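Amino acid adenylation domain-containing protein (Bacillus stratosphericus LAMA 585, PDB 6ULY) probably selects an alpha-keto acid and activates it with ATP as the acyl adenylate, serving as the adenylation domain of a depsipeptide-forming nonribosomal peptide synthetase. Local coordinates at residues A[304-309]-A[557-562]; A[311-316]-A[325-330]. One frame throughout, in Å; residues are numbered along the deposited sequence.

Interaction 1 (A[304-309]-A[557-562]). With QA7 (5'-O-{(S)-hydroxy[(4-methyl-2-oxopentanoyl)oxy]phosphoryl}adenosine), chain C; SO4 (sulfate ion), chain P.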
loop_
_atom_site.group_PDB
_atom_site.type_symbol
_atom_site.label_atom_id
_atom_site.label_comp_id
_atom_site.label_asym_id
_atom_site.label_seq_id
_atom_site.Cartn_x
_atom_site.Cartn_y
_atom_site.Cartn_z
ATOM N N ALA A 304 -8.451 -18.581 -4.711
ATOM C CA ALA A 304 -7.961 -19.943 -4.561
ATOM C C ALA A 304 -9.062 -20.947 -4.876
ATOM O O ALA A 304 -10.160 -20.885 -4.315
ATOM C CB ALA A 304 -7.439 -20.160 -3.141
ATOM N N VAL A 305 -8.759 -21.872 -5.782
ATOM C CA VAL A 305 -9.673 -22.950 -6.143
ATOM C C VAL A 305 -9.387 -24.117 -5.205
ATOM O O VAL A 305 -8.305 -24.706 -5.245
ATOM C CB VAL A 305 -9.512 -23.360 -7.612
ATOM C CG1 VAL A 305 -10.500 -24.468 -7.976
ATOM C CG2 VAL A 305 -9.702 -22.155 -8.522
ATOM N N VAL A 306 -10.355 -24.445 -4.358
ATOM C CA VAL A 306 -10.178 -25.471 -3.325
ATOM C C VAL A 306 -10.602 -26.808 -3.912
ATOM O O VAL A 306 -11.742 -26.936 -4.387
ATOM C CB VAL A 306 -10.993 -25.136 -2.070
ATOM C CG1 VAL A 306 -10.747 -26.178 -0.991
ATOM C CG2 VAL A 306 -10.646 -23.741 -1.565
ATOM N N PRO A 307 -9.734 -27.830 -3.901
ATOM C CA PRO A 307 -10.137 -29.131 -4.461
ATOM C C PRO A 307 -11.416 -29.690 -3.859
ATOM O O PRO A 307 -12.309 -30.130 -4.596
ATOM C CB PRO A 307 -8.925 -30.023 -4.160
ATOM C CG PRO A 307 -7.769 -29.082 -4.088
ATOM C CD PRO A 307 -8.310 -27.806 -3.514
ATOM N N LYS A 308 -11.532 -29.696 -2.532
ATOM C CA LYS A 308 -12.703 -30.304 -1.913
ATOM C C LYS A 308 -13.974 -29.500 -2.159
ATOM O O LYS A 308 -15.070 -30.057 -2.052
ATOM C CB LYS A 308 -12.462 -30.487 -0.415
ATOM C CG LYS A 308 -11.559 -31.673 -0.104
ATOM C CD LYS A 308 -11.324 -31.840 1.389
ATOM C CE LYS A 308 -10.683 -33.187 1.695
ATOM N NZ LYS A 308 -10.370 -33.356 3.141
ATOM N N THR A 309 -13.856 -28.216 -2.497
ATOM C CA THR A 309 -15.041 -27.429 -2.823
ATOM C C THR A 309 -15.608 -27.837 -4.178
ATOM O O THR A 309 -16.818 -28.050 -4.318
ATOM C CB THR A 309 -14.701 -25.937 -2.815
ATOM O OG1 THR A 309 -14.356 -25.524 -1.488
ATOM C CG2 THR A 309 -15.880 -25.110 -3.306
ATOM N N ARG A 557 -18.998 -28.255 8.545
ATOM C CA ARG A 557 -18.646 -29.059 7.381
ATOM C C ARG A 557 -17.831 -28.289 6.352
ATOM O O ARG A 557 -17.019 -28.892 5.641
ATOM C CB ARG A 557 -19.915 -29.598 6.711
ATOM C CG ARG A 557 -20.008 -31.121 6.656
ATOM C CD ARG A 557 -20.996 -31.675 7.677
ATOM N NE ARG A 557 -22.332 -31.107 7.516
ATOM C CZ ARG A 557 -23.178 -31.440 6.545
ATOM N NH1 ARG A 557 -22.830 -32.341 5.634
ATOM N NH2 ARG A 557 -24.372 -30.868 6.481
ATOM N N ALA A 558 -18.033 -26.977 6.246
ATOM C CA ALA A 558 -17.284 -26.169 5.296
ATOM C C ALA A 558 -15.899 -25.851 5.843
ATOM O O ALA A 558 -15.745 -25.490 7.014
ATOM C CB ALA A 558 -18.036 -24.874 4.987
ATOM N N GLN A 559 -14.889 -25.989 4.986
ATOM C CA GLN A 559 -13.517 -25.722 5.391
ATOM C C GLN A 559 -13.369 -24.269 5.840
ATOM O O GLN A 559 -14.178 -23.399 5.506
ATOM C CB GLN A 559 -12.556 -26.028 4.241
ATOM C CG GLN A 559 -11.080 -25.962 4.616
ATOM C CD GLN A 559 -10.170 -26.433 3.497
ATOM O OE1 GLN A 559 -10.596 -27.160 2.599
ATOM N NE2 GLN A 559 -8.908 -26.019 3.545
ATOM N N LEU A 560 -12.314 -24.013 6.619
ATOM C CA LEU A 560 -12.108 -22.678 7.171
ATOM C C LEU A 560 -11.704 -21.689 6.083
ATOM O O LEU A 560 -12.248 -20.580 6.006
ATOM C CB LEU A 560 -11.057 -22.730 8.283
ATOM C CG LEU A 560 -10.905 -21.516 9.208
ATOM C CD1 LEU A 560 -10.096 -20.406 8.546
ATOM C CD2 LEU A 560 -12.263 -20.985 9.661
ATOM N N LYS A 561 -10.746 -22.069 5.233
ATOM C CA LYS A 561 -10.379 -21.211 4.109
ATOM C C LYS A 561 -11.580 -20.922 3.216
ATOM O O LYS A 561 -11.667 -19.842 2.620
ATOM C CB LYS A 561 -9.261 -21.862 3.293
ATOM C CG LYS A 561 -8.763 -21.024 2.120
ATOM C CD LYS A 561 -8.063 -19.755 2.588
ATOM C CE LYS A 561 -7.483 -18.971 1.419
ATOM N NZ LYS A 561 -6.618 -17.839 1.869
ATOM N N THR A 562 -12.514 -21.870 3.116
ATOM C CA THR A 562 -13.689 -21.691 2.272
ATOM C C THR A 562 -14.728 -20.781 2.917
ATOM O O THR A 562 -15.417 -20.039 2.208
ATOM C CB THR A 562 -14.297 -23.061 1.945
ATOM O OG1 THR A 562 -13.866 -23.473 0.641
ATOM C CG2 THR A 562 -15.823 -23.034 1.998
HETATM C C01 QA7 C . -10.182 -15.878 -13.976
HETATM C C02 QA7 C . -10.673 -14.532 -13.597
HETATM C C03 QA7 C . -11.061 -13.756 -14.825
HETATM C C04 QA7 C . -9.611 -13.964 -12.713
HETATM C C05 QA7 C . -9.270 -12.515 -12.866
HETATM C C06 QA7 C . -9.255 -11.638 -11.658
HETATM C C10 QA7 C . -6.492 -10.817 -9.722
HETATM C C11 QA7 C . -5.940 -11.492 -8.658
HETATM C C12 QA7 C . -4.670 -12.307 -9.149
HETATM C C13 QA7 C . -4.608 -13.255 -8.377
HETATM C C14 QA7 C . -6.140 -13.568 -7.863
HETATM C C16 QA7 C . -7.236 -14.775 -9.598
HETATM C C18 QA7 C . -6.961 -16.796 -8.977
HETATM C C19 QA7 C . -6.917 -18.172 -8.777
HETATM C C21 QA7 C . -5.754 -17.872 -6.896
HETATM C C23 QA7 C . -6.375 -16.015 -8.074
HETATM N N15 QA7 C . -6.574 -14.755 -8.482
HETATM N N17 QA7 C . -7.483 -16.012 -9.917
HETATM N N20 QA7 C . -6.309 -18.655 -7.749
HETATM N N22 QA7 C . -5.771 -16.595 -7.025
HETATM N N24 QA7 C . -7.517 -19.018 -9.716
HETATM O O07 QA7 C . -8.837 -10.355 -11.701
HETATM O O09 QA7 C . -7.580 -10.057 -9.352
HETATM O O25 QA7 C . -6.848 -12.583 -8.188
HETATM O O26 QA7 C . -3.900 -13.016 -7.145
HETATM O O27 QA7 C . -3.376 -11.547 -9.250
HETATM O O28 QA7 C . -9.667 -8.827 -10.053
HETATM O O29 QA7 C . -7.704 -8.346 -11.004
HETATM O O30 QA7 C . -9.607 -12.076 -10.681
HETATM O O31 QA7 C . -8.985 -12.110 -13.886
HETATM P P08 QA7 C . -8.453 -9.409 -10.487
HETATM S S SO4 P . -8.042 -16.300 -1.695
HETATM O O1 SO4 P . -7.568 -16.132 -3.014
HETATM O O2 SO4 P . -7.083 -15.768 -0.806
HETATM O O3 SO4 P . -9.267 -15.623 -1.501
HETATM O O4 SO4 P . -8.219 -17.666 -1.387
#

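Interaction 2 (A[311-316]-A[325-330]). With QA7 (5'-O-{(S)-hydroxy[(4-methyl-2-oxopentanoyl)oxy]phosphoryl}adenosine), chain C.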
loop_
_atom_site.group_PDB
_atom_site.type_symbol
_atom_site.label_atom_id
_atom_site.label_comp_id
_atom_site.label_asym_id
_atom_site.label_seq_id
_atom_site.Cartn_x
_atom_site.Cartn_y
_atom_site.Cartn_z
ATOM N N HIS A 311 -15.005 -30.631 -5.894
ATOM C CA HIS A 311 -15.410 -32.033 -5.915
ATOM C C HIS A 311 -16.778 -32.211 -5.272
ATOM O O HIS A 311 -17.645 -32.910 -5.810
ATOM C CB HIS A 311 -14.370 -32.897 -5.204
ATOM C CG HIS A 311 -14.690 -34.360 -5.229
ATOM N ND1 HIS A 311 -15.034 -35.068 -4.096
ATOM C CD2 HIS A 311 -14.736 -35.245 -6.253
ATOM C CE1 HIS A 311 -15.267 -36.327 -4.421
ATOM N NE2 HIS A 311 -15.092 -36.461 -5.723
ATOM N N ARG A 312 -16.991 -31.586 -4.111
ATOM C CA ARG A 312 -18.301 -31.649 -3.473
ATOM C C ARG A 312 -19.362 -31.002 -4.353
ATOM O O ARG A 312 -20.491 -31.493 -4.445
ATOM C CB ARG A 312 -18.249 -30.968 -2.103
ATOM C CG ARG A 312 -19.526 -31.093 -1.288
ATOM C CD ARG A 312 -19.719 -32.509 -0.775
ATOM N NE ARG A 312 -21.110 -32.783 -0.427
ATOM C CZ ARG A 312 -21.565 -33.974 -0.051
ATOM N NH1 ARG A 312 -20.739 -35.011 0.029
ATOM N NH2 ARG A 312 -22.849 -34.130 0.246
ATOM N N PHE A 313 -19.010 -29.898 -5.012
ATOM C CA PHE A 313 -19.939 -29.231 -5.915
ATOM C C PHE A 313 -20.377 -30.166 -7.035
ATOM O O PHE A 313 -21.567 -30.249 -7.361
ATOM C CB PHE A 313 -19.270 -27.977 -6.476
ATOM C CG PHE A 313 -20.176 -27.087 -7.268
ATOM C CD1 PHE A 313 -20.354 -27.290 -8.627
ATOM C CD2 PHE A 313 -20.809 -26.013 -6.665
ATOM C CE1 PHE A 313 -21.166 -26.456 -9.361
ATOM C CE2 PHE A 313 -21.620 -25.175 -7.393
ATOM C CZ PHE A 313 -21.802 -25.397 -8.745
ATOM N N LEU A 314 -19.424 -30.885 -7.634
ATOM C CA LEU A 314 -19.760 -31.809 -8.713
ATOM C C LEU A 314 -20.556 -33.000 -8.191
ATOM O O LEU A 314 -21.447 -33.512 -8.880
ATOM C CB LEU A 314 -18.485 -32.284 -9.410
ATOM C CG LEU A 314 -17.644 -31.202 -10.095
ATOM C CD1 LEU A 314 -16.264 -31.741 -10.442
ATOM C CD2 LEU A 314 -18.346 -30.676 -11.341
ATOM N N HIS A 315 -20.243 -33.457 -6.978
ATOM C CA HIS A 315 -20.957 -34.587 -6.396
ATOM C C HIS A 315 -22.396 -34.208 -6.068
ATOM O O HIS A 315 -23.335 -34.940 -6.403
ATOM C CB HIS A 315 -20.215 -35.065 -5.145
ATOM C CG HIS A 315 -20.789 -36.299 -4.525
ATOM N ND1 HIS A 315 -21.595 -36.265 -3.407
ATOM C CD2 HIS A 315 -20.661 -37.607 -4.854
ATOM C CE1 HIS A 315 -21.945 -37.496 -3.079
ATOM N NE2 HIS A 315 -21.391 -38.329 -3.943
ATOM N N LEU A 316 -22.590 -33.048 -5.434
ATOM C CA LEU A 316 -23.933 -32.628 -5.048
ATOM C C LEU A 316 -24.835 -32.457 -6.262
ATOM O O LEU A 316 -26.030 -32.775 -6.205
ATOM C CB LEU A 316 -23.871 -31.321 -4.258
ATOM C CG LEU A 316 -23.460 -31.403 -2.788
ATOM C CD1 LEU A 316 -23.264 -30.010 -2.217
ATOM C CD2 LEU A 316 -24.495 -32.159 -1.975
ATOM N N ASP A 325 -17.072 -32.957 -15.444
ATOM C CA ASP A 325 -15.880 -32.356 -16.037
ATOM C C ASP A 325 -16.124 -30.917 -16.479
ATOM O O ASP A 325 -15.346 -30.375 -17.268
ATOM C CB ASP A 325 -15.395 -33.192 -17.226
ATOM C CG ASP A 325 -16.367 -33.162 -18.400
ATOM O OD1 ASP A 325 -17.555 -32.830 -18.194
ATOM O OD2 ASP A 325 -15.942 -33.473 -19.532
ATOM N N VAL A 326 -17.192 -30.285 -15.986
ATOM C CA VAL A 326 -17.525 -28.935 -16.425
ATOM C C VAL A 326 -16.724 -27.859 -15.700
ATOM O O VAL A 326 -16.619 -26.736 -16.208
ATOM C CB VAL A 326 -19.025 -28.650 -16.234
ATOM C CG1 VAL A 326 -19.864 -29.700 -16.949
ATOM C CG2 VAL A 326 -19.375 -28.590 -14.743
ATOM N N ILE A 327 -16.172 -28.154 -14.527
ATOM C CA ILE A 327 -15.501 -27.135 -13.728
ATOM C C ILE A 327 -14.105 -26.904 -14.291
ATOM O O ILE A 327 -13.284 -27.827 -14.340
ATOM C CB ILE A 327 -15.443 -27.534 -12.247
ATOM C CG1 ILE A 327 -16.809 -27.318 -11.594
ATOM C CG2 ILE A 327 -14.354 -26.734 -11.527
ATOM C CD1 ILE A 327 -16.868 -27.723 -10.134
ATOM N N ARG A 328 -13.831 -25.670 -14.699
ATOM C CA ARG A 328 -12.545 -25.295 -15.283
ATOM C C ARG A 328 -11.870 -24.249 -14.406
ATOM O O ARG A 328 -12.207 -23.054 -14.486
ATOM C CB ARG A 328 -12.739 -24.772 -16.705
ATOM C CG ARG A 328 -13.398 -25.789 -17.611
ATOM C CD ARG A 328 -13.422 -25.341 -19.059
ATOM N NE ARG A 328 -14.328 -26.170 -19.850
ATOM C CZ ARG A 328 -14.680 -25.914 -21.107
ATOM N NH1 ARG A 328 -14.202 -24.849 -21.733
ATOM N NH2 ARG A 328 -15.518 -26.726 -21.735
ATOM N N PRO A 329 -10.936 -24.641 -13.541
ATOM C CA PRO A 329 -10.159 -23.637 -12.806
ATOM C C PRO A 329 -9.465 -22.681 -13.765
ATOM O O PRO A 329 -9.037 -23.065 -14.857
ATOM C CB PRO A 329 -9.154 -24.477 -12.011
ATOM C CG PRO A 329 -9.807 -25.811 -11.868
ATOM C CD PRO A 329 -10.617 -26.014 -13.114
ATOM N N ALA A 330 -9.367 -21.419 -13.353
ATOM C CA ALA A 330 -8.739 -20.402 -14.182
ATOM C C ALA A 330 -8.131 -19.329 -13.291
ATOM O O ALA A 330 -8.560 -19.126 -12.153
ATOM C CB ALA A 330 -9.742 -19.779 -15.156
HETATM C C01 QA7 C . -10.182 -15.878 -13.976
HETATM C C02 QA7 C . -10.673 -14.532 -13.597
HETATM C C03 QA7 C . -11.061 -13.756 -14.825
HETATM C C04 QA7 C . -9.611 -13.964 -12.713
HETATM C C05 QA7 C . -9.270 -12.515 -12.866
HETATM C C06 QA7 C . -9.255 -11.638 -11.658
HETATM C C10 QA7 C . -6.492 -10.817 -9.722
HETATM C C11 QA7 C . -5.940 -11.492 -8.658
HETATM C C12 QA7 C . -4.670 -12.307 -9.149
HETATM C C13 QA7 C . -4.608 -13.255 -8.377
HETATM C C14 QA7 C . -6.140 -13.568 -7.863
HETATM C C16 QA7 C . -7.236 -14.775 -9.598
HETATM C C18 QA7 C . -6.961 -16.796 -8.977
HETATM C C19 QA7 C . -6.917 -18.172 -8.777
HETATM C C21 QA7 C . -5.754 -17.872 -6.896
HETATM C C23 QA7 C . -6.375 -16.015 -8.074
HETATM N N15 QA7 C . -6.574 -14.755 -8.482
HETATM N N17 QA7 C . -7.483 -16.012 -9.917
HETATM N N20 QA7 C . -6.309 -18.655 -7.749
HETATM N N22 QA7 C . -5.771 -16.595 -7.025
HETATM N N24 QA7 C . -7.517 -19.018 -9.716
HETATM O O07 QA7 C . -8.837 -10.355 -11.701
HETATM O O09 QA7 C . -7.580 -10.057 -9.352
HETATM O O25 QA7 C . -6.848 -12.583 -8.188
HETATM O O26 QA7 C . -3.900 -13.016 -7.145
HETATM O O27 QA7 C . -3.376 -11.547 -9.250
HETATM O O28 QA7 C . -9.667 -8.827 -10.053
HETATM O O29 QA7 C . -7.704 -8.346 -11.004
HETATM O O30 QA7 C . -9.607 -12.076 -10.681
HETATM O O31 QA7 C . -8.985 -12.110 -13.886
HETATM P P08 QA7 C . -8.453 -9.409 -10.487
#

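Interaction 1 (A[304-309]-A[557-562])
Val306 and Thr562 bring the backbones of 304-309 and 557-562 to their nearest approach, CA to CA 7.6 Å, where one helix begins after Val306 and the other after Gln559. The polar link is a single hydrogen bond in which Thr562 OG1 donates to Thr309 OG1 at 3.0 Å. Thr309 holds its hydroxyl beside its own backbone N (chi1 -66°), which presents OG1 to the second helix. Val306 adds van der Waals contact through both methyls, each set against an oxygen: CG2 lies 3.9 Å from Thr562 OG1, while CG1 meets Gln559 OE1 at 3.7 Å. Gln559 reaches that methyl with an extended chain, CG anti to the backbone N. A sulfate, probably from the crystallisation liquor, lies between the segments: Ala304 N donates to its O1 at 3.1 Å, and Lys561 NZ makes only a weak bond to its O2 at 3.4 Å. Gln565 NE2 binds both this anion and Ala304 O. Both threonines also touch Asn272 of helix 272-279, so a third helix packs beside the threonine pair. The start of helix 560-570 thus meets the start of helix 307-317, in a fold of the ANL clan, with Ala304 in the adenylate pocket.

Interaction 2 (A[311-316]-A[325-330])
Helix segment 311-316 packs on the start of strand 327-333, its Leu314 CA lying 8.1 Å from Ile327 CA, the shortest such spacing between the two segments. The contact is wholly apolar, and Ile327 and Leu314 carry most of it between them. The isoleucine CG1 stands anti to the carbonyl carbon (chi1 -77°) and the chain runs on extended (chi2 178°), which carries CD1 out to the helix. There CD1 meets Leu314 at CD2, 3.5 Å away, and at CG, 3.6 Å away, so it rests on the fork of the leucine as well as on one branch. The same CD2 also touches the shaft of the isoleucine, 3.7 Å from Ile327 CG1. Phe313 adds a second wall, its ring atom CD1 lying 3.8 Å from Ile327 CD1. Val326 extends the patch more loosely, with CG2 at 4.1 Å from Leu314 CD2. All four side chains are buried. Phe313 also meets Phe275 of helix 272-279 edge-to-face and touches Met298. Backbone hydrogen bonds between Met298 and both Val326 and Arg328 join the second segment to strand 297-301, placing the contact inside the beta-alpha-beta unit of strand 297-301, helix 307-317 and strand 327-333.

Helix 307-317 serves both contacts: its N-terminal end enters interaction 1, and residues farther along it enter interaction 2, whose segments are nested within the chain span closed by interaction 1. The centres lie about 12 Å apart, and the two sets touch where Val305 CG1 packs 4.2 Å from Pro329 CG. Their other common element is the adenine of the bound keto acyl adenylate. Ala330 O accepts a hydrogen bond from QA7 N24 at 2.7 Å, while Val305 CG2 lies 4.0 Å from that same amino nitrogen. Ala304 N approaches the ring at C21, 3.5 Å away. Asp442 and Ser334 also hydrogen-bond the ligand.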